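Local coordinates for precorrin-3 methylase (Rhodobacter capsulatus, PDB 3NUT), which probably transfers a methyl group from S-adenosyl-L-methionine to a precorrin intermediate on the pathway to adenosylcobalamin (vitamin B12), at residues 120-125 / 135-140; 165-170 / 228-233. All blocks are in the same frame, centred on the assembly; numbering follows the deposited sequence.

In the fold
Following the chain from the N terminus, interaction 1 comes first: residues 120-125 begin helix 121-129, and after a short connection the chain returns as strand 137-141 to pack on them, closing a short loop. Helix 149-161 follows, then strand 165-169, where interaction 2 opens; it closes 58 residues on, once helix 179-190 and strands 196-201 and 209-214 have passed and strand 227-231 has returned between 165-169 and 196-201. The two contacts are thus in series. They meet in one mixed sheet, where 137-141 and 165-169 are parallel neighbours. Both reach S-adenosyl-L-homocysteine, interaction 1 at its carboxylate and adenine, interaction 2 at its ribose and, through Tyr169, its carboxylate.

Interaction 1. Residues 120-125 / 135-140. With SAH (S-adenosyl-L-homocysteine), chain E.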
# COMPACT_ATOMS: atom_id res chain seq x y z
N THR A 120 -1.00 5.39 0.60
CA THR A 120 0.13 5.67 -0.28
C THR A 120 -0.37 6.05 -1.66
O THR A 120 -1.35 5.47 -2.15
CB THR A 120 1.05 4.48 -0.54
OG1 THR A 120 0.25 3.33 -0.88
CG2 THR A 120 1.91 4.18 0.62
N ALA A 121 0.37 6.97 -2.30
CA ALA A 121 0.13 7.41 -3.66
C ALA A 121 -0.21 6.32 -4.68
O ALA A 121 -1.13 6.50 -5.48
CB ALA A 121 1.32 8.26 -4.15
N MET A 122 0.48 5.19 -4.66
CA MET A 122 0.19 4.14 -5.64
C MET A 122 -1.26 3.64 -5.57
O MET A 122 -1.95 3.54 -6.60
CB MET A 122 1.18 2.96 -5.53
CG MET A 122 1.10 2.12 -4.25
SD MET A 122 2.38 0.82 -4.23
CE MET A 122 1.87 -0.13 -5.65
N LEU A 123 -1.71 3.37 -4.35
CA LEU A 123 -3.03 2.83 -4.10
C LEU A 123 -4.07 3.92 -4.25
O LEU A 123 -5.20 3.63 -4.60
CB LEU A 123 -3.11 2.19 -2.70
CG LEU A 123 -2.33 0.88 -2.47
CD1 LEU A 123 -2.71 0.29 -1.13
CD2 LEU A 123 -2.58 -0.15 -3.55
N ALA A 124 -3.70 5.18 -3.99
CA ALA A 124 -4.61 6.26 -4.27
C ALA A 124 -4.78 6.45 -5.81
O ALA A 124 -5.90 6.70 -6.28
CB ALA A 124 -4.21 7.53 -3.58
N ALA A 125 -3.70 6.31 -6.57
CA ALA A 125 -3.78 6.35 -8.05
C ALA A 125 -4.49 5.12 -8.65
O ALA A 125 -5.40 5.26 -9.49
CB ALA A 125 -2.39 6.50 -8.65
N HIS A 135 -3.77 -7.44 -8.84
CA HIS A 135 -3.01 -8.68 -8.73
C HIS A 135 -1.66 -8.39 -8.10
O HIS A 135 -1.36 -7.23 -7.80
CB HIS A 135 -2.81 -9.30 -10.11
CG HIS A 135 -3.98 -10.10 -10.60
ND1 HIS A 135 -5.28 -9.60 -10.60
CD2 HIS A 135 -4.06 -11.35 -11.11
CE1 HIS A 135 -6.09 -10.52 -11.09
NE2 HIS A 135 -5.38 -11.59 -11.41
N ASP A 136 -0.85 -9.44 -7.90
CA ASP A 136 0.53 -9.33 -7.45
C ASP A 136 1.23 -8.13 -8.07
O ASP A 136 1.20 -7.93 -9.29
CB ASP A 136 1.31 -10.61 -7.79
CG ASP A 136 0.75 -11.83 -7.08
OD1 ASP A 136 -0.24 -11.69 -6.34
OD2 ASP A 136 1.29 -12.93 -7.27
N PHE A 137 1.81 -7.29 -7.22
CA PHE A 137 2.43 -6.06 -7.69
C PHE A 137 3.64 -5.71 -6.84
O PHE A 137 3.85 -6.26 -5.75
CB PHE A 137 1.40 -4.91 -7.70
CG PHE A 137 0.96 -4.46 -6.33
CD1 PHE A 137 1.68 -3.49 -5.64
CD2 PHE A 137 -0.16 -5.02 -5.72
CE1 PHE A 137 1.28 -3.07 -4.36
CE2 PHE A 137 -0.55 -4.62 -4.43
CZ PHE A 137 0.16 -3.63 -3.76
N CYS A 138 4.45 -4.77 -7.33
CA CYS A 138 5.58 -4.30 -6.54
C CYS A 138 5.72 -2.79 -6.60
O CYS A 138 5.23 -2.14 -7.53
CB CYS A 138 6.86 -4.98 -7.01
SG CYS A 138 7.29 -4.54 -8.69
N ALA A 139 6.40 -2.22 -5.61
CA ALA A 139 6.64 -0.79 -5.55
C ALA A 139 8.12 -0.54 -5.72
O ALA A 139 8.95 -1.21 -5.10
CB ALA A 139 6.14 -0.21 -4.23
N ILE A 140 8.45 0.42 -6.57
CA ILE A 140 9.85 0.62 -6.93
C ILE A 140 10.19 2.11 -6.96
O ILE A 140 9.52 2.91 -7.63
CB ILE A 140 10.20 -0.05 -8.30
CG1 ILE A 140 10.06 -1.59 -8.22
CG2 ILE A 140 11.62 0.30 -8.73
CD1 ILE A 140 10.15 -2.33 -9.60
N SAH E . 5.67 8.03 1.51
CA SAH E . 5.19 8.41 0.14
CB SAH E . 6.27 8.17 -0.91
CG SAH E . 7.37 9.24 -0.84
SD SAH E . 8.31 9.39 -2.34
C SAH E . 4.01 7.54 -0.11
O SAH E . 3.88 6.62 0.69
OXT SAH E . 3.20 7.67 -1.05
C5' SAH E . 7.46 10.68 -3.20
C4' SAH E . 6.91 10.19 -4.55
O4' SAH E . 5.64 9.56 -4.35
C3' SAH E . 6.65 11.26 -5.62
O3' SAH E . 7.77 11.50 -6.50
C2' SAH E . 5.52 10.67 -6.44
O2' SAH E . 6.00 9.68 -7.38
C1' SAH E . 4.72 9.92 -5.39
N9 SAH E . 3.60 10.74 -4.87
C8 SAH E . 3.47 11.25 -3.62
N7 SAH E . 2.30 11.94 -3.51
C5 SAH E . 1.65 11.88 -4.70
C6 SAH E . 0.36 12.37 -5.29
N6 SAH E . -0.52 13.11 -4.57
N1 SAH E . 0.09 12.07 -6.59
C2 SAH E . 0.94 11.35 -7.33
N3 SAH E . 2.12 10.87 -6.86
C4 SAH E . 2.53 11.10 -5.59
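Met122 and Phe137 each hold CG between the backbone N and the carbonyl carbon (chi1 67° and 69°), and from these positions the two side chains meet between helix 121-129 and strand 137-141. The methionine then runs straight through chi2 and bends at chi3 (-62°), which carries its CE methyl to the CD1-CE1 side of the phenylalanine. Met122 CE lies 3.3 Å from Phe137 CE1, a tight contact. The sulfur stands farther off, with Met122 SD 5.3 Å from the centroid of the Phe137 ring and well away from the ring normal, an oblique Met-aromatic contact. The same sulfur rests on the methyl of the next inward-pointing strand residue, Met122 SD to Ala139 CB being 3.9 Å. Leu123 adds a looser touch, its CD2 lying 4.4 Å from Phe137 CZ. An alanine in place of Met122 would probably open a gap between helix and strand and cost Phe137 and Ala139 this partner.

At the start of the helix, the backbone N of Ala121 donates to the ligand carboxylate, Ala121 N to SAH OXT measuring 3.2 Å in a fairly straight bond. The Ala121 methyl packs against the adenine, its CB 3.4 Å from SAH N9. One residue along, the N of Met122 bonds to the hydroxyl of Tyr169. On the strand side, Phe137 to Ala139 pair antiparallel with a strand of the second subunit, so this sheet runs on across the dimer interface. The chemistry therefore divides: helix and strand meet through apolar and sulfur contacts, with no hydrogen bond between them, while the N-H groups of Ala121 and Met122 go to the ligand and to Tyr169, and the partial positive charge of the helix N terminus would suit a carboxylate there.

Interaction 2. Residues 165-170 / 228-233; sequences AMAFYN and VVLVGN. With SAH (S-adenosyl-L-homocysteine), chain E.
Four backbone hydrogen bonds join Met166 and Phe168 to Val231 and Val229 in two antiparallel hydrogen-bonded pairs. The Met166-Val231 pair is short in both directions: Met166 N to Val231 O and Val231 N to Met166 O are each 2.6 Å and nearly straight. At the second pair, Phe168 N to Val229 O is 2.7 Å, whereas Val229 N to Phe168 O stretches to 3.3 Å, so the strands are held less closely toward the ligand end. Past that end, the backbone N of Asn170 donates to the ribose, Asn170 N to SAH O2' being 3.2 Å with an N-H...O angle of 173°.

Tyr169 turns its ring edge to the ligand carboxylate, with CE1 3.3 Å from SAH OXT. The CG2 methyl of Val228 lies over one face of that ring.

On the face that carries Met166, Phe168, Val229 and Val231, Phe168 holds CG beside its backbone N (chi1 -60°), a rotation that swings the ring over toward strand 227-231, where it slants across both valines; Phe168 CE2 comes 3.4 Å from Val231 CG2. Met166 lies alongside Val231, and helix 179-190 covers Met166 and Phe168 through Leu187 and Val183. On the other face, Ala167 CB sits 3.6 Å from Leu230 CD2.

Here, then, are two interior strands of the mixed sheet in the C-terminal half of a tetrapyrrole methylase, antiparallel neighbours whose ligand-side ends, at Tyr169, Asn170 and Val228, line the S-adenosyl-L-homocysteine pocket.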
# COMPACT_ATOMS: atom_id res chain seq x y z
N ALA A 165 2.70 -6.64 -11.62
CA ALA A 165 2.32 -5.29 -11.97
C ALA A 165 3.27 -4.40 -11.17
O ALA A 165 3.90 -4.87 -10.21
CB ALA A 165 0.83 -5.02 -11.62
N MET A 166 3.44 -3.14 -11.56
CA MET A 166 4.40 -2.30 -10.83
C MET A 166 3.99 -0.85 -10.64
O MET A 166 3.25 -0.27 -11.46
CB MET A 166 5.78 -2.28 -11.50
CG MET A 166 6.10 -3.41 -12.44
SD MET A 166 7.63 -2.99 -13.28
CE MET A 166 7.79 -4.38 -14.41
N ALA A 167 4.51 -0.26 -9.58
CA ALA A 167 4.36 1.15 -9.37
C ALA A 167 5.70 1.83 -9.14
O ALA A 167 6.53 1.36 -8.36
CB ALA A 167 3.42 1.42 -8.21
N PHE A 168 5.90 2.95 -9.82
CA PHE A 168 7.14 3.73 -9.74
C PHE A 168 6.99 4.99 -8.91
O PHE A 168 6.19 5.85 -9.24
CB PHE A 168 7.66 4.08 -11.15
CG PHE A 168 7.96 2.87 -12.00
CD1 PHE A 168 8.56 1.74 -11.44
CD2 PHE A 168 7.64 2.87 -13.36
CE1 PHE A 168 8.84 0.62 -12.22
CE2 PHE A 168 7.92 1.75 -14.17
CZ PHE A 168 8.51 0.62 -13.59
N TYR A 169 7.76 5.09 -7.83
CA TYR A 169 7.83 6.29 -7.02
C TYR A 169 9.06 7.10 -7.45
O TYR A 169 10.15 6.54 -7.66
CB TYR A 169 7.88 5.94 -5.53
CG TYR A 169 6.56 5.50 -4.89
CD1 TYR A 169 5.90 6.30 -3.95
CD2 TYR A 169 5.97 4.28 -5.22
CE1 TYR A 169 4.69 5.89 -3.37
CE2 TYR A 169 4.77 3.87 -4.66
CZ TYR A 169 4.13 4.67 -3.72
OH TYR A 169 2.92 4.25 -3.15
N ASN A 170 8.88 8.41 -7.58
CA ASN A 170 9.98 9.31 -7.92
C ASN A 170 10.50 9.00 -9.32
O ASN A 170 11.64 8.56 -9.47
CB ASN A 170 11.11 9.18 -6.89
CG ASN A 170 10.64 9.45 -5.50
OD1 ASN A 170 10.16 10.53 -5.21
ND2 ASN A 170 10.78 8.47 -4.62
N VAL A 228 3.06 9.25 -10.18
CA VAL A 228 3.39 7.88 -9.87
C VAL A 228 2.98 7.07 -11.11
O VAL A 228 1.92 7.31 -11.70
CB VAL A 228 2.72 7.41 -8.53
CG1 VAL A 228 1.20 7.40 -8.62
CG2 VAL A 228 3.23 6.03 -8.13
N VAL A 229 3.82 6.13 -11.50
CA VAL A 229 3.64 5.43 -12.76
C VAL A 229 3.28 3.98 -12.48
O VAL A 229 4.03 3.24 -11.81
CB VAL A 229 4.91 5.54 -13.67
CG1 VAL A 229 4.72 4.78 -15.00
CG2 VAL A 229 5.29 7.01 -13.91
N LEU A 230 2.12 3.57 -12.99
CA LEU A 230 1.65 2.22 -12.79
C LEU A 230 1.86 1.42 -14.06
O LEU A 230 1.54 1.86 -15.15
CB LEU A 230 0.18 2.19 -12.37
CG LEU A 230 -0.25 3.06 -11.18
CD1 LEU A 230 -1.76 3.02 -11.03
CD2 LEU A 230 0.43 2.68 -9.87
N VAL A 231 2.43 0.23 -13.89
CA VAL A 231 2.65 -0.69 -14.96
C VAL A 231 1.79 -1.91 -14.68
O VAL A 231 1.90 -2.50 -13.61
CB VAL A 231 4.13 -1.11 -15.04
CG1 VAL A 231 4.40 -1.83 -16.35
CG2 VAL A 231 5.03 0.10 -14.93
N GLY A 232 0.94 -2.30 -15.62
CA GLY A 232 0.10 -3.48 -15.44
C GLY A 232 0.86 -4.80 -15.46
O GLY A 232 2.08 -4.83 -15.65
N ASN A 233 0.13 -5.89 -15.18
CA ASN A 233 0.56 -7.25 -15.55
C ASN A 233 0.45 -7.34 -17.08
O ASN A 233 -0.02 -6.40 -17.75
CB ASN A 233 -0.39 -8.31 -14.96
CG ASN A 233 -0.36 -8.40 -13.45
OD1 ASN A 233 0.52 -9.05 -12.85
ND2 ASN A 233 -1.34 -7.79 -12.81
N SAH E . 5.67 8.03 1.51
CA SAH E . 5.19 8.41 0.14
CB SAH E . 6.27 8.17 -0.91
CG SAH E . 7.37 9.24 -0.84
SD SAH E . 8.31 9.39 -2.34
C SAH E . 4.01 7.54 -0.11
O SAH E . 3.88 6.62 0.69
OXT SAH E . 3.20 7.67 -1.05
C5' SAH E . 7.46 10.68 -3.20
C4' SAH E . 6.91 10.19 -4.55
O4' SAH E . 5.64 9.56 -4.35
C3' SAH E . 6.65 11.26 -5.62
O3' SAH E . 7.77 11.50 -6.50
C2' SAH E . 5.52 10.67 -6.44
O2' SAH E . 6.00 9.68 -7.38
C1' SAH E . 4.72 9.92 -5.39
N9 SAH E . 3.60 10.74 -4.87
C8 SAH E . 3.47 11.25 -3.62
N7 SAH E . 2.30 11.94 -3.51
C5 SAH E . 1.65 11.88 -4.70
C6 SAH E . 0.36 12.37 -5.29
N6 SAH E . -0.52 13.11 -4.57
N1 SAH E . 0.09 12.07 -6.59
C2 SAH E . 0.94 11.35 -7.33
N3 SAH E . 2.12 10.87 -6.86
C4 SAH E . 2.53 11.10 -5.59